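Cellulosomal scaffoldin (Bacteroides cellulosolvens, PDB 1TYJ) carries type-II cohesin modules, of which this is the eleventh, that probably bind dockerin modules and so assemble the cellulosome. Local coordinates at residues L66-F71 with F88-M93; I126-F131 with G165-K170. All coordinates share one frame; numbering follows the deposited sequence. Where two conformers were deposited one is given.

Overall arrangement
This type-II cohesin is a beta sandwich, and both contacts involve strands of the same one of its two sheets. Contact 1 holds the loop 66-71 against the end of strand 85-92 through side chains. Contact 2 pairs strand 126-131 with the C-terminal strand 166-169 through backbone bonds. Strand 30-38 links them, since it pairs with both 85-92 and 126-131. The contacts follow one another along the chain and lie on opposite sides of its centre. Their centres are 28 Å apart, and their nearest atoms are about 6 Å apart without touching. A bound 1,2-ethanediol, probably from the crystallisation liquor, lies about 5 Å from the side chain of Arg90 in contact 1.

Contact 1: residues L66-F71 with F88-M93; sequences LLQGRF and FGRLYM
Arg90 grips the backbone carbonyl of Leu67 side-on. Arg90 NE and NH2 each donate to Leu67 O at 2.9 Å, and the oxygen lies in the guanidinium plane. Both bonds are moderately bent. The extended chain, CG anti to the backbone N (chi1 179°), carries the head group across to the loop. Gln68 OE1 sits over one guanidinium face, 3.6 Å from Arg90 NE. The remaining nitrogen, NH1, forms a salt bridge with Asp75 OD1.

Tyr92 OH accepts from Gly69 N at 2.9 Å and also bonds Glu105 OE2. Glu105 OE1 in turn accepts from Leu67 N, so one carboxylate serves both the loop and the tyrosine. The Tyr92 ring is clasped on its two faces. Leu67 CD2 makes a CH-pi contact on one, 4.1 Å from the centroid of the Tyr92 ring. Phe71 presents its edge to the other in a T-shaped stack, planes at 81°, with Phe71 CD1 3.6 Å from Tyr92 CZ. A leucine in place of Tyr92 would probably leave Gly69 N and Glu105 OE2 without their hydroxyl partner and cost Phe71 the ring face under its edge.

Two buried strand residues, Arg90 and Tyr92, thus satisfy backbone atoms of an irregular loop of the cohesin sandwich. Tyr98 of helix 95-100 meets both rings. Leu67 and Arg90 pack on Tyr33 of strand 30-38, and Arg90 also touches Ala73 of strand 73-77.

Contact 2: residues I126-F131 with G165-K170; sequences IKLATF and GLIYPK
Ile126 and Ile167 form an antiparallel hydrogen-bonded pair. Ile126 N donates to Ile167 O at 3.1 Å, in the carbonyl plane. Ile167 N returns a straighter bond to Ile126 O at 2.9 Å. That oxygen also receives a CA-H...O contact from Leu166 CA. The two isoleucine side chains lie side by side and point the same way; Ile126 CG1 and Ile167 CG1 are 3.7 Å apart. In both, CG1 stands between the backbone N and the carbonyl carbon (chi1 64° and 56°), which brings these branches together.

Lys127 makes a non-hydrogen-bonded pair with Leu166, and their side chains diverge. Even so, Lys127 CG meets Leu166 CD2 at 3.7 Å. One more backbone bond follows just past the paired residues: Leu128 N donates to Gly165 O at 2.9 Å, nearly straight at 172°. Leu128 CD1 reaches Ile167 CD1 at 3.9 Å. Farther along, the broken strand pairs with strand 30-38, where Thr130 makes a backbone bond with Lys38.

Leu128 and Ile167 both touch Val18 and Leu44, so their side chains face the sandwich interior. Three backbone bonds set the register of the C-terminal strand, while aliphatic packing seals its inner side; no charged pair joins the two segments.

Contact 1: residues L66-F71 with F88-M93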
loop_
_atom_site.group_PDB
_atom_site.type_symbol
_atom_site.label_atom_id
_atom_site.label_comp_id
_atom_site.label_asym_id
_atom_site.label_seq_id
_atom_site.Cartn_x
_atom_site.Cartn_y
_atom_site.Cartn_z
ATOM N N LEU A 66 0.151 6.546 -10.044
ATOM C CA LEU A 66 -1.262 6.410 -10.389
ATOM C C LEU A 66 -2.170 7.183 -9.424
ATOM O O LEU A 66 -1.748 7.598 -8.334
ATOM C CB LEU A 66 -1.674 4.917 -10.364
ATOM C CG LEU A 66 -0.906 4.019 -11.346
ATOM C CD1 LEU A 66 -1.569 2.613 -11.429
ATOM C CD2 LEU A 66 -0.777 4.662 -12.722
ATOM N N LEU A 67 -3.432 7.360 -9.830
ATOM C CA LEU A 67 -4.414 8.074 -8.992
ATOM C C LEU A 67 -4.001 9.532 -8.770
ATOM O O LEU A 67 -4.312 10.152 -7.753
ATOM C CB LEU A 67 -4.658 7.312 -7.676
ATOM C CG LEU A 67 -5.108 5.856 -7.875
ATOM C CD1 LEU A 67 -5.275 5.163 -6.503
ATOM C CD2 LEU A 67 -6.390 5.772 -8.725
ATOM N N GLN A 68 -3.311 10.093 -9.771
ATOM C CA GLN A 68 -2.806 11.473 -9.676
ATOM C C GLN A 68 -3.489 12.401 -10.668
ATOM O O GLN A 68 -3.196 13.585 -10.676
ATOM C CB GLN A 68 -1.267 11.524 -9.833
ATOM C CG GLN A 68 -0.570 10.772 -8.683
ATOM C CD GLN A 68 -0.872 11.351 -7.285
ATOM O OE1 GLN A 68 -1.162 10.610 -6.323
ATOM N NE2 GLN A 68 -0.756 12.677 -7.151
ATOM N N GLY A 69 -4.429 11.864 -11.442
ATOM C CA GLY A 69 -5.253 12.671 -12.340
ATOM C C GLY A 69 -6.222 13.589 -11.597
ATOM O O GLY A 69 -6.549 13.363 -10.412
ATOM N N ARG A 70 -6.721 14.609 -12.310
ATOM C CA ARG A 70 -7.570 15.625 -11.712
ATOM C C ARG A 70 -9.015 15.155 -11.749
ATOM O O ARG A 70 -9.862 15.768 -12.447
ATOM C CB ARG A 70 -7.469 16.955 -12.512
ATOM C CG ARG A 70 -6.140 17.683 -12.442
ATOM C CD ARG A 70 -6.138 18.731 -11.350
ATOM N NE ARG A 70 -5.788 18.136 -10.060
ATOM C CZ ARG A 70 -5.190 18.781 -9.063
ATOM N NH1 ARG A 70 -4.846 20.066 -9.198
ATOM N NH2 ARG A 70 -4.922 18.132 -7.931
ATOM N N PHE A 71 -9.305 14.060 -11.048
ATOM C CA PHE A 71 -10.655 13.496 -11.038
ATOM C C PHE A 71 -11.178 13.387 -9.601
ATOM O O PHE A 71 -11.841 12.402 -9.238
ATOM C CB PHE A 71 -10.706 12.141 -11.777
ATOM C CG PHE A 71 -9.908 12.124 -13.084
ATOM C CD1 PHE A 71 -8.853 11.236 -13.251
ATOM C CD2 PHE A 71 -10.218 12.994 -14.106
ATOM C CE1 PHE A 71 -8.100 11.239 -14.436
ATOM C CE2 PHE A 71 -9.477 13.004 -15.303
ATOM C CZ PHE A 71 -8.418 12.145 -15.457
ATOM N N PHE A 88 -5.372 2.112 4.677
ATOM C CA PHE A 88 -5.462 3.364 3.939
ATOM C C PHE A 88 -5.928 3.094 2.530
ATOM O O PHE A 88 -5.939 1.946 2.054
ATOM C CB PHE A 88 -4.073 4.069 3.911
ATOM C CG PHE A 88 -2.962 3.212 3.294
ATOM C CD1 PHE A 88 -2.608 3.378 1.932
ATOM C CD2 PHE A 88 -2.282 2.254 4.069
ATOM C CE1 PHE A 88 -1.593 2.610 1.351
ATOM C CE2 PHE A 88 -1.285 1.456 3.494
ATOM C CZ PHE A 88 -0.925 1.633 2.144
ATOM N N GLY A 89 -6.290 4.153 1.829
ATOM C CA GLY A 89 -6.772 3.950 0.470
ATOM C C GLY A 89 -6.813 5.286 -0.241
ATOM O O GLY A 89 -6.716 6.359 0.389
ATOM N N ARG A 90 -7.015 5.213 -1.557
ATOM C CA ARG A 90 -7.165 6.404 -2.374
ATOM C C ARG A 90 -8.016 6.047 -3.576
ATOM O O ARG A 90 -7.893 4.950 -4.135
ATOM C CB ARG A 90 -5.794 6.934 -2.824
ATOM C CG ARG A 90 -5.885 8.199 -3.725
ATOM C CD ARG A 90 -4.474 8.787 -3.890
ATOM N NE ARG A 90 -4.429 9.846 -4.899
ATOM C CZ ARG A 90 -4.519 11.151 -4.610
ATOM N NH1 ARG A 90 -4.684 11.561 -3.341
ATOM N NH2 ARG A 90 -4.428 12.058 -5.593
ATOM N N LEU A 91 -8.918 6.941 -3.935
ATOM C CA LEU A 91 -9.806 6.667 -5.080
ATOM C C LEU A 91 -10.213 7.937 -5.800
ATOM O O LEU A 91 -10.233 9.019 -5.217
ATOM C CB LEU A 91 -11.030 5.884 -4.637
ATOM C CG LEU A 91 -11.907 6.565 -3.616
ATOM C CD1 LEU A 91 -12.987 7.451 -4.216
ATOM C CD2 LEU A 91 -12.549 5.458 -2.758
ATOM N N TYR A 92 -10.524 7.785 -7.082
ATOM C CA TYR A 92 -11.056 8.900 -7.819
ATOM C C TYR A 92 -12.549 8.966 -7.550
ATOM O O TYR A 92 -13.267 7.973 -7.767
ATOM C CB TYR A 92 -10.859 8.650 -9.293
ATOM C CG TYR A 92 -9.478 8.825 -9.860
ATOM C CD1 TYR A 92 -9.001 7.927 -10.803
ATOM C CD2 TYR A 92 -8.661 9.897 -9.460
ATOM C CE1 TYR A 92 -7.725 8.123 -11.413
ATOM C CE2 TYR A 92 -7.370 10.102 -10.055
ATOM C CZ TYR A 92 -6.929 9.176 -11.015
ATOM O OH TYR A 92 -5.716 9.295 -11.641
ATOM N N MET A 93 -13.033 10.123 -7.108
ATOM C CA MET A 93 -14.508 10.254 -6.880
ATOM C C MET A 93 -15.238 10.638 -8.178
ATOM O O MET A 93 -16.381 10.224 -8.400
ATOM C CB MET A 93 -14.810 11.263 -5.778
ATOM C CG MET A 93 -14.266 10.872 -4.419
ATOM S SD MET A 93 -14.836 11.994 -3.092
ATOM C CE MET A 93 -13.881 13.427 -3.514
#

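Contact 2: residues I126-F131 with G165-K170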
loop_
_atom_site.group_PDB
_atom_site.type_symbol
_atom_site.label_atom_id
_atom_site.label_comp_id
_atom_site.label_asym_id
_atom_site.label_seq_id
_atom_site.Cartn_x
_atom_site.Cartn_y
_atom_site.Cartn_z
ATOM N N ILE A 126 12.917 -10.956 8.174
ATOM C CA ILE A 126 11.498 -10.901 8.442
ATOM C C ILE A 126 10.786 -10.414 7.187
ATOM O O ILE A 126 11.367 -9.704 6.365
ATOM C CB ILE A 126 11.154 -9.931 9.613
ATOM C CG1 ILE A 126 11.508 -8.477 9.264
ATOM C CG2 ILE A 126 11.889 -10.332 10.903
ATOM C CD1 ILE A 126 10.947 -7.434 10.287
ATOM N N LYS A 127 9.541 -10.840 7.022
ATOM C CA LYS A 127 8.669 -10.297 5.976
ATOM C C LYS A 127 8.568 -8.787 6.226
ATOM O O LYS A 127 8.322 -8.354 7.354
ATOM C CB LYS A 127 7.292 -10.958 6.059
ATOM C CG LYS A 127 7.283 -12.415 5.596
ATOM C CD LYS A 127 5.926 -13.020 6.008
ATOM C CE LYS A 127 5.755 -14.457 5.516
ATOM N NZ LYS A 127 4.371 -14.944 5.863
ATOM N N LEU A 128 8.737 -7.977 5.195
ATOM C CA LEU A 128 8.636 -6.527 5.471
ATOM C C LEU A 128 7.215 -6.148 5.934
ATOM O O LEU A 128 7.026 -5.317 6.858
ATOM C CB LEU A 128 9.023 -5.726 4.236
ATOM C CG LEU A 128 8.977 -4.196 4.416
ATOM C CD1 LEU A 128 9.835 -3.759 5.624
ATOM C CD2 LEU A 128 9.464 -3.493 3.136
ATOM N N ALA A 129 6.224 -6.739 5.284
ATOM C CA ALA A 129 4.823 -6.534 5.651
ATOM C C ALA A 129 4.004 -7.624 5.001
ATOM O O ALA A 129 4.506 -8.335 4.123
ATOM C CB ALA A 129 4.346 -5.146 5.179
ATOM N N THR A 130 2.747 -7.728 5.418
ATOM C CA THR A 130 1.795 -8.626 4.790
ATOM C C THR A 130 0.471 -7.899 4.486
ATOM O O THR A 130 0.025 -7.075 5.283
ATOM C CB THR A 130 1.518 -9.851 5.728
ATOM O OG1 THR A 130 0.923 -9.414 6.944
ATOM C CG2 THR A 130 2.813 -10.619 6.039
ATOM N N PHE A 131 -0.152 -8.202 3.346
ATOM C CA PHE A 131 -1.509 -7.738 3.126
ATOM C C PHE A 131 -2.444 -8.776 3.778
ATOM O O PHE A 131 -2.386 -9.968 3.433
ATOM C CB PHE A 131 -1.797 -7.695 1.625
ATOM C CG PHE A 131 -1.014 -6.643 0.876
ATOM C CD1 PHE A 131 0.206 -6.959 0.286
ATOM C CD2 PHE A 131 -1.543 -5.365 0.687
ATOM C CE1 PHE A 131 0.941 -5.984 -0.462
ATOM C CE2 PHE A 131 -0.840 -4.374 -0.059
ATOM C CZ PHE A 131 0.409 -4.684 -0.630
ATOM N N GLY A 165 8.316 -9.371 0.049
ATOM C CA GLY A 165 9.468 -10.189 0.440
ATOM C C GLY A 165 10.118 -9.784 1.752
ATOM O O GLY A 165 9.559 -8.997 2.553
ATOM N N LEU A 166 11.291 -10.379 1.987
ATOM C CA LEU A 166 11.966 -10.223 3.264
ATOM C C LEU A 166 12.991 -9.092 3.292
ATOM O O LEU A 166 13.512 -8.658 2.255
ATOM C CB LEU A 166 12.704 -11.528 3.608
ATOM C CG LEU A 166 11.936 -12.844 3.540
ATOM C CD1 LEU A 166 12.752 -13.937 4.283
ATOM C CD2 LEU A 166 10.553 -12.827 4.020
ATOM N N ILE A 167 13.295 -8.650 4.506
ATOM C CA ILE A 167 14.434 -7.792 4.749
ATOM C C ILE A 167 15.368 -8.530 5.726
ATOM O O ILE A 167 14.944 -9.428 6.481
ATOM C CB ILE A 167 14.007 -6.400 5.327
ATOM C CG1 ILE A 167 13.181 -6.561 6.611
ATOM C CG2 ILE A 167 13.259 -5.611 4.227
ATOM C CD1 ILE A 167 12.998 -5.241 7.438
ATOM N N TYR A 168 16.629 -8.157 5.657
ATOM C CA TYR A 168 17.710 -8.837 6.364
ATOM C C TYR A 168 18.625 -7.824 7.035
ATOM O O TYR A 168 18.694 -6.669 6.597
ATOM C CB TYR A 168 18.540 -9.583 5.338
ATOM C CG TYR A 168 17.767 -10.619 4.551
ATOM C CD1 TYR A 168 17.286 -10.334 3.268
ATOM C CD2 TYR A 168 17.531 -11.895 5.092
ATOM C CE1 TYR A 168 16.566 -11.304 2.557
ATOM C CE2 TYR A 168 16.826 -12.843 4.388
ATOM C CZ TYR A 168 16.365 -12.558 3.117
ATOM O OH TYR A 168 15.664 -13.541 2.419
ATOM N N PRO A 169 19.354 -8.251 8.076
ATOM C CA PRO A 169 20.301 -7.332 8.702
ATOM C C PRO A 169 21.540 -7.090 7.853
ATOM O O PRO A 169 21.998 -8.008 7.153
ATOM C CB PRO A 169 20.703 -8.068 9.992
ATOM C CG PRO A 169 20.561 -9.559 9.623
ATOM C CD PRO A 169 19.319 -9.574 8.741
ATOM N N LYS A 170 22.103 -5.886 7.929
ATOM C CA LYS A 170 23.422 -5.631 7.364
ATOM C C LYS A 170 24.465 -6.407 8.157
ATOM O O LYS A 170 25.475 -6.864 7.616
ATOM C CB LYS A 170 23.734 -4.141 7.440
ATOM C CG LYS A 170 23.479 -3.414 6.150
ATOM C CD LYS A 170 23.300 -1.936 6.412
ATOM C CE LYS A 170 23.306 -1.099 5.136
ATOM N NZ LYS A 170 23.066 0.365 5.436
ATOM O OXT LYS A 170 24.282 -6.610 9.363
#